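Local atomic coordinates of homocitrate synthase (Sulfolobus acidocaldarius, PDB entry 6KTQ), a protein that catalyses the aldol-type condensation of acetyl-CoA with 2-oxoglutarate to give homocitrate, the first step of lysine biosynthesis through the alpha-aminoadipate pathway. Residues A121-H134 / V162-A174. Sequence-based numbering, arbitrary orientation.
Sequences ADRIAIFYGISDTH and VKVRFTAEDATRA. With COA (coenzyme A), chain E; AKG (2-oxoglutaric acid), chain D.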
loop_
_atom_site.group_PDB
_atom_site.type_symbol
_atom_site.label_atom_id
_atom_site.label_comp_id
_atom_site.label_asym_id
_atom_site.label_seq_id
_atom_site.Cartn_x
_atom_site.Cartn_y
_atom_site.Cartn_z
ATOM N N ALA A 121 15.194 22.241 24.089
ATOM C CA ALA A 121 15.014 21.626 22.781
ATOM C C ALA A 121 13.531 21.358 22.519
ATOM O O ALA A 121 12.759 21.127 23.452
ATOM C CB ALA A 121 15.782 20.335 22.698
ATOM N N ASP A 122 13.157 21.358 21.245
ATOM C CA ASP A 122 11.803 21.003 20.838
ATOM C C ASP A 122 11.511 19.547 21.098
ATOM O O ASP A 122 10.382 19.193 21.426
ATOM C CB ASP A 122 11.572 21.312 19.356
ATOM C CG ASP A 122 11.726 22.773 19.040
ATOM O OD1 ASP A 122 11.310 23.586 19.887
ATOM O OD2 ASP A 122 12.239 23.125 17.943
ATOM N N ARG A 123 12.532 18.704 20.980
ATOM C CA ARG A 123 12.370 17.268 21.110
ATOM C C ARG A 123 13.625 16.671 21.685
ATOM O O ARG A 123 14.737 17.131 21.364
ATOM C CB ARG A 123 12.082 16.625 19.744
ATOM C CG ARG A 123 12.056 15.099 19.780
ATOM C CD ARG A 123 11.639 14.477 18.447
ATOM N NE ARG A 123 10.300 14.914 18.050
ATOM C CZ ARG A 123 9.164 14.348 18.441
ATOM N NH1 ARG A 123 9.142 13.266 19.195
ATOM N NH2 ARG A 123 8.035 14.861 18.021
ATOM N N ILE A 124 13.446 15.648 22.516
ATOM C CA ILE A 124 14.550 14.904 23.121
ATOM C C ILE A 124 14.488 13.489 22.568
ATOM O O ILE A 124 13.458 12.844 22.642
ATOM C CB ILE A 124 14.478 14.917 24.677
ATOM C CG1 ILE A 124 14.771 16.337 25.213
ATOM C CG2 ILE A 124 15.445 13.909 25.280
ATOM C CD1 ILE A 124 14.604 16.512 26.717
ATOM N N ALA A 125 15.587 13.031 21.969
ATOM C CA ALA A 125 15.680 11.684 21.401
ATOM C C ALA A 125 16.500 10.802 22.291
ATOM O O ALA A 125 17.731 10.931 22.340
ATOM C CB ALA A 125 16.296 11.725 20.011
ATOM N N ILE A 126 15.828 9.913 23.009
ATOM C CA ILE A 126 16.506 8.986 23.898
ATOM C C ILE A 126 16.768 7.721 23.136
ATOM O O ILE A 126 15.847 7.146 22.542
ATOM C CB ILE A 126 15.675 8.653 25.150
ATOM C CG1 ILE A 126 15.466 9.911 26.008
ATOM C CG2 ILE A 126 16.379 7.578 25.949
ATOM C CD1 ILE A 126 14.433 9.737 27.103
ATOM N N PHE A 127 18.022 7.292 23.150
ATOM C CA PHE A 127 18.418 6.071 22.467
ATOM C C PHE A 127 18.764 4.959 23.432
ATOM O O PHE A 127 19.218 5.216 24.536
ATOM C CB PHE A 127 19.582 6.338 21.484
ATOM C CG PHE A 127 20.824 6.905 22.118
ATOM C CD1 PHE A 127 20.992 8.287 22.242
ATOM C CD2 PHE A 127 21.845 6.062 22.533
ATOM C CE1 PHE A 127 22.143 8.810 22.807
ATOM C CE2 PHE A 127 23.000 6.569 23.092
ATOM C CZ PHE A 127 23.150 7.936 23.239
ATOM N N TYR A 128 18.515 3.720 23.021
ATOM C CA TYR A 128 18.962 2.554 23.768
ATOM C C TYR A 128 19.065 1.395 22.811
ATOM O O TYR A 128 18.270 1.273 21.878
ATOM C CB TYR A 128 17.973 2.216 24.905
ATOM C CG TYR A 128 18.568 1.529 26.118
ATOM C CD1 TYR A 128 19.087 2.271 27.185
ATOM C CD2 TYR A 128 18.573 0.141 26.228
ATOM C CE1 TYR A 128 19.626 1.630 28.313
ATOM C CE2 TYR A 128 19.109 -0.504 27.342
ATOM C CZ TYR A 128 19.627 0.239 28.376
ATOM O OH TYR A 128 20.163 -0.413 29.457
ATOM N N GLY A 129 20.017 0.517 23.086
ATOM C CA GLY A 129 20.319 -0.605 22.225
ATOM C C GLY A 129 19.439 -1.757 22.636
ATOM O O GLY A 129 19.519 -2.200 23.765
ATOM N N ILE A 130 18.612 -2.258 21.719
ATOM C CA ILE A 130 17.635 -3.277 22.092
ATOM C C ILE A 130 17.805 -4.638 21.420
ATOM O O ILE A 130 16.957 -5.537 21.590
ATOM C CB ILE A 130 16.204 -2.728 22.008
ATOM C CG1 ILE A 130 15.898 -2.039 20.688
ATOM C CG2 ILE A 130 15.982 -1.715 23.104
ATOM C CD1 ILE A 130 15.948 -2.968 19.509
ATOM N N SER A 131 18.930 -4.829 20.728
ATOM C CA SER A 131 19.298 -6.142 20.263
ATOM C C SER A 131 19.940 -6.874 21.397
ATOM O O SER A 131 20.407 -6.250 22.353
ATOM C CB SER A 131 20.338 -6.045 19.133
ATOM O OG SER A 131 21.519 -5.421 19.610
ATOM N N ASP A 132 20.027 -8.189 21.266
ATOM C CA ASP A 132 20.647 -9.006 22.289
ATOM C C ASP A 132 22.142 -8.721 22.478
ATOM O O ASP A 132 22.600 -8.712 23.631
ATOM C CB ASP A 132 20.448 -10.499 22.016
ATOM C CG ASP A 132 18.969 -10.940 22.089
ATOM O OD1 ASP A 132 18.063 -10.182 22.502
ATOM O OD2 ASP A 132 18.719 -12.086 21.701
ATOM N N THR A 133 22.917 -8.498 21.402
ATOM C CA THR A 133 24.315 -8.122 21.591
ATOM C C THR A 133 24.401 -6.787 22.333
ATOM O O THR A 133 25.225 -6.635 23.213
ATOM C CB THR A 133 25.183 -8.047 20.288
ATOM O OG1 THR A 133 24.760 -6.946 19.462
ATOM C CG2 THR A 133 25.120 -9.347 19.510
ATOM N N HIS A 134 23.565 -5.816 21.999
ATOM C CA HIS A 134 23.644 -4.536 22.703
ATOM C C HIS A 134 23.245 -4.680 24.166
ATOM O O HIS A 134 23.909 -4.131 25.043
ATOM C CB HIS A 134 22.777 -3.463 22.053
ATOM C CG HIS A 134 23.425 -2.798 20.878
ATOM N ND1 HIS A 134 24.079 -3.505 19.887
ATOM C CD2 HIS A 134 23.516 -1.498 20.531
ATOM C CE1 HIS A 134 24.546 -2.670 18.981
ATOM N NE2 HIS A 134 24.225 -1.444 19.353
ATOM N N VAL A 162 8.421 18.207 27.181
ATOM C CA VAL A 162 9.025 18.203 25.850
ATOM C C VAL A 162 8.627 16.928 25.126
ATOM O O VAL A 162 8.475 15.893 25.763
ATOM C CB VAL A 162 10.551 18.322 25.919
ATOM C CG1 VAL A 162 11.181 17.062 26.500
ATOM C CG2 VAL A 162 11.119 18.615 24.544
ATOM N N LYS A 163 8.475 17.018 23.802
ATOM C CA LYS A 163 8.218 15.843 22.965
ATOM C C LYS A 163 9.383 14.871 23.017
ATOM O O LYS A 163 10.544 15.288 23.065
ATOM C CB LYS A 163 7.917 16.261 21.533
ATOM C CG LYS A 163 6.541 16.910 21.417
ATOM C CD LYS A 163 6.122 17.212 19.982
ATOM C CE LYS A 163 6.530 18.608 19.522
ATOM N NZ LYS A 163 7.998 18.757 19.302
ATOM N N VAL A 164 9.072 13.575 23.037
ATOM C CA VAL A 164 10.088 12.556 23.154
ATOM C C VAL A 164 10.077 11.541 22.012
ATOM O O VAL A 164 9.066 10.891 21.716
ATOM C CB VAL A 164 9.973 11.821 24.488
ATOM C CG1 VAL A 164 11.081 10.781 24.628
ATOM C CG2 VAL A 164 10.046 12.822 25.625
ATOM N N ARG A 165 11.226 11.413 21.357
ATOM C CA ARG A 165 11.458 10.280 20.477
ATOM C C ARG A 165 12.268 9.226 21.210
ATOM O O ARG A 165 13.137 9.554 22.002
ATOM C CB ARG A 165 12.173 10.732 19.198
ATOM C CG ARG A 165 12.507 9.571 18.288
ATOM C CD ARG A 165 13.297 10.068 17.090
ATOM N NE ARG A 165 14.734 9.899 17.246
ATOM C CZ ARG A 165 15.659 10.729 16.766
ATOM N NH1 ARG A 165 15.322 11.845 16.140
ATOM N NH2 ARG A 165 16.942 10.448 16.952
ATOM N N PHE A 166 11.992 7.958 20.946
ATOM C CA PHE A 166 12.836 6.893 21.402
ATOM C C PHE A 166 13.509 6.302 20.187
ATOM O O PHE A 166 12.843 6.000 19.217
ATOM C CB PHE A 166 12.054 5.791 22.123
ATOM C CG PHE A 166 12.903 4.614 22.459
ATOM C CD1 PHE A 166 13.837 4.708 23.479
ATOM C CD2 PHE A 166 12.841 3.442 21.700
ATOM C CE1 PHE A 166 14.670 3.658 23.764
ATOM C CE2 PHE A 166 13.667 2.379 21.990
ATOM C CZ PHE A 166 14.583 2.483 23.022
ATOM N N THR A 167 14.825 6.122 20.253
ATOM C CA THR A 167 15.556 5.451 19.192
ATOM C C THR A 167 15.871 4.042 19.608
ATOM O O THR A 167 16.524 3.825 20.631
ATOM C CB THR A 167 16.861 6.189 18.856
ATOM O OG1 THR A 167 16.541 7.431 18.253
ATOM C CG2 THR A 167 17.697 5.385 17.888
ATOM N N ALA A 168 15.391 3.085 18.826
ATOM C CA ALA A 168 15.680 1.709 19.036
ATOM C C ALA A 168 16.943 1.374 18.258
ATOM O O ALA A 168 16.911 1.123 17.052
ATOM C CB ALA A 168 14.520 0.834 18.588
ATOM N N GLU A 169 18.066 1.395 18.969
ATOM C CA GLU A 169 19.359 1.177 18.364
ATOM C C GLU A 169 19.546 -0.306 18.105
ATOM O O GLU A 169 19.158 -1.157 18.935
ATOM C CB GLU A 169 20.445 1.769 19.279
ATOM C CG GLU A 169 21.854 1.613 18.794
ATOM C CD GLU A 169 22.865 2.359 19.660
ATOM O OE1 GLU A 169 23.914 2.767 19.109
ATOM O OE2 GLU A 169 22.632 2.512 20.890
ATOM N N ASP A 170 20.135 -0.609 16.947
ATOM C CA ASP A 170 20.296 -1.980 16.436
ATOM C C ASP A 170 18.962 -2.739 16.356
ATOM O O ASP A 170 18.913 -3.971 16.496
ATOM C CB ASP A 170 21.292 -2.755 17.282
ATOM C CG ASP A 170 21.972 -3.860 16.536
ATOM O OD1 ASP A 170 21.984 -3.884 15.288
ATOM O OD2 ASP A 170 22.521 -4.745 17.197
ATOM N N ALA A 171 17.906 -1.987 16.110
ATOM C CA ALA A 171 16.566 -2.556 15.926
ATOM C C ALA A 171 16.532 -3.576 14.820
ATOM O O ALA A 171 15.786 -4.556 14.900
ATOM C CB ALA A 171 15.580 -1.463 15.618
ATOM N N THR A 172 17.355 -3.384 13.788
ATOM C CA THR A 172 17.291 -4.247 12.628
ATOM C C THR A 172 17.966 -5.593 12.856
ATOM O O THR A 172 17.855 -6.445 12.011
ATOM C CB THR A 172 17.854 -3.541 11.379
ATOM O OG1 THR A 172 19.238 -3.223 11.587
ATOM C CG2 THR A 172 17.074 -2.244 11.130
ATOM N N ARG A 173 18.642 -5.803 13.994
ATOM C CA ARG A 173 19.118 -7.122 14.365
ATOM C C ARG A 173 18.506 -7.614 15.689
ATOM O O ARG A 173 18.926 -8.615 16.235
ATOM C CB ARG A 173 20.643 -7.146 14.436
ATOM C CG ARG A 173 21.326 -6.823 13.104
ATOM C CD ARG A 173 22.834 -6.988 13.189
ATOM N NE ARG A 173 23.404 -6.068 14.177
ATOM C CZ ARG A 173 24.675 -6.032 14.555
ATOM N NH1 ARG A 173 25.059 -5.159 15.485
ATOM N NH2 ARG A 173 25.563 -6.837 14.011
ATOM N N ALA A 174 17.529 -6.899 16.188
ATOM C CA ALA A 174 16.866 -7.233 17.426
ATOM C C ALA A 174 15.799 -8.289 17.208
ATOM O O ALA A 174 15.266 -8.435 16.117
ATOM C CB ALA A 174 16.226 -6.003 18.034
HETATM N N1A COA E . 21.698 4.772 27.953
HETATM C C2A COA E . 22.371 4.699 29.134
HETATM N N3A COA E . 23.696 4.379 29.225
HETATM C C4A COA E . 24.416 4.083 28.126
HETATM C C5A COA E . 23.761 4.146 26.817
HETATM C C6A COA E . 22.328 4.503 26.788
HETATM N N6A COA E . 21.692 4.562 25.603
HETATM N N7A COA E . 24.698 3.830 25.903
HETATM C C8A COA E . 25.861 3.573 26.570
HETATM N N9A COA E . 25.675 3.717 27.888
HETATM C C1B COA E . 26.697 3.638 28.942
HETATM C C2B COA E . 27.508 2.373 28.984
HETATM O O2B COA E . 26.847 1.302 29.633
HETATM C C3B COA E . 28.697 2.882 29.768
HETATM O O3B COA E . 28.421 3.123 31.130
HETATM P P3B COA E . 29.544 2.793 32.225
HETATM O O7A COA E . 28.688 2.585 33.419
HETATM O O8A COA E . 30.393 4.048 32.217
HETATM O O9A COA E . 30.262 1.578 31.740
HETATM C C4B COA E . 28.973 4.221 29.136
HETATM O O4B COA E . 27.670 4.677 28.696
HETATM C C5B COA E . 30.040 3.801 28.133
HETATM O O5B COA E . 30.704 4.818 27.508
HETATM P P1A COA E . 31.985 5.692 27.927
HETATM O O1A COA E . 31.970 6.374 26.609
HETATM O O2A COA E . 33.202 4.930 28.379
HETATM O O3A COA E . 31.347 6.557 29.128
HETATM P P2A COA E . 31.740 8.017 29.591
HETATM O O4A COA E . 33.235 8.106 29.752
HETATM O O5A COA E . 30.802 8.381 30.708
HETATM O O6A COA E . 31.293 8.968 28.390
HETATM C CBP COA E . 29.784 10.011 26.819
HETATM C CCP COA E . 29.919 9.015 27.975
HETATM C CDP COA E . 28.334 10.072 26.314
HETATM C CEP COA E . 30.187 11.403 27.321
HETATM C CAP COA E . 30.765 9.566 25.730
HETATM O OAP COA E . 30.629 8.180 25.387
HETATM C C9P COA E . 30.588 10.377 24.488
HETATM O O9P COA E . 30.915 11.541 24.501
HETATM N N8P COA E . 30.053 9.734 23.447
HETATM C C7P COA E . 29.804 10.343 22.154
HETATM C C6P COA E . 28.305 10.303 21.822
HETATM C C5P COA E . 27.868 8.867 21.612
HETATM O O5P COA E . 28.564 7.939 22.047
HETATM N N4P COA E . 26.709 8.680 20.964
HETATM C C3P COA E . 26.170 7.330 20.800
HETATM C C2P COA E . 25.027 7.218 19.807
HETATM S S1P COA E . 24.404 5.518 19.980
HETATM C C1 AKG D . 22.344 4.441 15.532
HETATM O O1 AKG D . 22.749 4.080 14.412
HETATM O O2 AKG D . 21.993 3.585 16.376
HETATM C C2 AKG D . 22.295 5.885 15.841
HETATM O O5 AKG D . 23.215 6.634 15.482
HETATM C C3 AKG D . 21.078 6.457 16.562
HETATM C C4 AKG D . 20.068 6.837 15.475
HETATM C C5 AKG D . 18.828 7.601 15.921
HETATM O O3 AKG D . 17.784 7.424 15.226
HETATM O O4 AKG D . 18.871 8.349 16.948
HETATM O O HOH W 1 8.300 19.894 22.963
HETATM O O HOH W 2 19.166 -9.712 18.750
HETATM O O HOH W 3 23.256 -7.556 17.200
#
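Arg-123, Arg-165 and Glu-169 bury the most surface where parallel strands 123-129 and 163-169 run side by side. Regular parallel bonding joins the backbones, from Ile-124 N with Lys-163 O to Ile-130 N with Glu-169 O. The long Arg-123 chain, turned at chi3 (-60°), lays one guanidinium face over Lys-163 CB and reaches Glu-101 with NE and Asp-192 with NH1, salt bridges that probably offset this buried charge and the nearby Lys-163 ammonium group. Arg-165 rests its guanidinium face on Ala-125 CB, 3.4 Å from its NH2, where a small methyl lets the plane lie close. Its NE donates in plane to Thr-167 OG1 (3.2 Å), which bonds 2-oxoglutarate O4 at 2.8 Å, while NH2 adds a weak bond to that oxygen and a salt bridge to Glu-72. The long Glu-169 chain, anti to the backbone N (chi1 180°), passes the His-134 ring, CG 3.9 Å from NE2, to bring its carboxylate to Lys-138, and lines both the 2-oxoglutarate and the coenzyme A pocket. Beyond the strands, Ser-131 OG caps the helix begun at Asp-132 and donates to Asp-170 OD2 (2.7 Å). Arg-173 grips the carboxylate side-on, NE to Asp-170 OD1 at 2.8 Å and NH1 to OD2 from the face opposite Ser-131 OG. Asp-170 CB sits over the His-134 ring, a CH-pi contact of 3.8 Å to the centroid. An asparagine in place of Asp-170 would probably leave the Arg-173 guanidinium without its countercharge. Across the sheet Phe-166 packs against helix 176-189, and strands 101-106 and 193-198 flank the pair within the TIM barrel.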